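Local atomic coordinates of sensor protein (Pseudomonas syringae pv. tomato, PDB entry 2R8R), a protein that probably acts as a sensor histidine kinase of a two-component system, using ATP to phosphorylate a protein histidine, and is represented here by its N-terminal sensor domain. Residues Ala79-Ala84 with Ala116-Tyr121. Residues are numbered along the deposited sequence; the frame is centred on the assembly and turned at random.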
# COMPACT_ATOMS: atom_id res chain seq x y z
N ALA A 79 12.69 15.50 0.22
CA ALA A 79 13.59 15.19 1.32
C ALA A 79 14.18 13.79 1.18
O ALA A 79 15.35 13.59 1.54
CB ALA A 79 12.90 15.36 2.67
N LEU A 80 13.40 12.82 0.68
CA LEU A 80 13.88 11.45 0.53
C LEU A 80 14.97 11.38 -0.53
O LEU A 80 15.93 10.64 -0.39
CB LEU A 80 12.72 10.47 0.20
CG LEU A 80 11.67 10.22 1.31
CD1 LEU A 80 10.40 9.60 0.75
CD2 LEU A 80 12.23 9.46 2.50
N LEU A 81 14.82 12.15 -1.60
CA LEU A 81 15.79 12.13 -2.69
C LEU A 81 17.08 12.77 -2.21
O LEU A 81 18.16 12.33 -2.58
CB LEU A 81 15.27 12.85 -3.94
CG LEU A 81 14.19 12.11 -4.72
CD1 LEU A 81 13.43 13.08 -5.65
CD2 LEU A 81 14.77 10.92 -5.53
N LYS A 82 16.95 13.79 -1.37
CA LYS A 82 18.11 14.47 -0.82
C LYS A 82 18.89 13.59 0.17
O LYS A 82 20.12 13.50 0.08
CB LYS A 82 17.72 15.80 -0.19
CG LYS A 82 17.57 16.94 -1.22
CD LYS A 82 17.49 18.35 -0.53
CE LYS A 82 16.84 19.46 -1.45
NZ LYS A 82 15.33 19.48 -1.40
N ALA A 83 18.18 12.96 1.09
CA ALA A 83 18.81 12.09 2.10
C ALA A 83 19.37 10.80 1.48
O ALA A 83 20.28 10.18 2.03
CB ALA A 83 17.81 11.77 3.17
N ALA A 84 18.79 10.40 0.35
CA ALA A 84 19.12 9.16 -0.37
C ALA A 84 19.29 7.92 0.51
O ALA A 84 20.36 7.34 0.55
CB ALA A 84 20.38 9.37 -1.24
N ALA A 116 16.70 6.97 -8.84
CA ALA A 116 17.79 7.49 -8.01
C ALA A 116 18.57 6.39 -7.30
O ALA A 116 19.50 6.68 -6.56
CB ALA A 116 17.26 8.52 -6.98
N GLY A 117 18.22 5.13 -7.54
CA GLY A 117 18.92 4.00 -6.98
C GLY A 117 18.43 3.59 -5.60
O GLY A 117 19.07 2.81 -4.92
N ILE A 118 17.32 4.16 -5.16
CA ILE A 118 16.74 3.86 -3.86
C ILE A 118 15.79 2.65 -4.03
O ILE A 118 14.92 2.63 -4.91
CB ILE A 118 16.00 5.12 -3.27
CG1 ILE A 118 17.01 6.30 -3.16
CG2 ILE A 118 15.29 4.82 -1.89
CD1 ILE A 118 16.34 7.68 -3.02
N ASP A 119 15.98 1.64 -3.19
CA ASP A 119 15.05 0.52 -3.13
C ASP A 119 13.74 0.96 -2.49
O ASP A 119 13.73 1.84 -1.61
CB ASP A 119 15.65 -0.65 -2.31
CG ASP A 119 16.90 -1.25 -2.95
OD1 ASP A 119 16.97 -1.36 -4.20
OD2 ASP A 119 17.81 -1.63 -2.20
N VAL A 120 12.65 0.36 -2.94
CA VAL A 120 11.34 0.64 -2.41
C VAL A 120 10.55 -0.62 -2.06
O VAL A 120 10.48 -1.57 -2.85
CB VAL A 120 10.50 1.55 -3.35
CG1 VAL A 120 9.11 1.75 -2.73
CG2 VAL A 120 11.19 2.93 -3.60
N TYR A 121 9.96 -0.62 -0.86
CA TYR A 121 8.92 -1.61 -0.47
C TYR A 121 7.59 -0.88 -0.51
O TYR A 121 7.50 0.28 -0.10
CB TYR A 121 9.13 -2.15 0.95
CG TYR A 121 10.28 -3.14 1.18
CD1 TYR A 121 11.18 -3.47 0.19
CD2 TYR A 121 10.46 -3.73 2.45
CE1 TYR A 121 12.24 -4.36 0.42
CE2 TYR A 121 11.50 -4.63 2.68
CZ TYR A 121 12.38 -4.94 1.66
OH TYR A 121 13.39 -5.85 1.90
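L81, A116 and I118 carry this apolar contact in the KdpD sensor domain, a member of the P-loop NTPase clan with a parallel sheet of strand order 2-3-4-1-5. The C-terminal end of helix 77-83 meets the turn that leads from helix 106-115 into strand 119-125. No hydrogen bond links the two segments.

Side-chain packing comes first. L81 reaches over with one methyl branch: its CD2 lies 3.8 Å from CB of A116. The same L81 CD2 is a looser 4.4 Å from CD1 of I118. The CA-CB bond of A116 points at the helix, while L81 bends its end across to meet it.

The second group of contacts is side chain against backbone. I118 sends CG1 anti to its own carbonyl carbon (chi1 -58°). Its CD1 extends toward the end of helix 77-83, where it lies 4.1 Å from CA of A84, the first residue past the helix. L113 of helix 106-115 touches both I118 and L80, which are buried, so that helix adds to the packing.

Backbone turns shape both sides. G117 ends helix 106-115 with a Schellman motif, and at its backbone angles (86°/10°) a CB would press on the carbonyl O of A116. A84 has positive phi as it leaves helix 77-83, and its carbonyl O takes a hydrogen bond from R36 NH1. Beyond the turn, D119 joins the sheet by backbone bonds to S86 and V88.

L80 O accepts the helical bond from A84 N at 3.0 Å, and the same oxygen lies 4.0 Å from the I118 CD1 methyl.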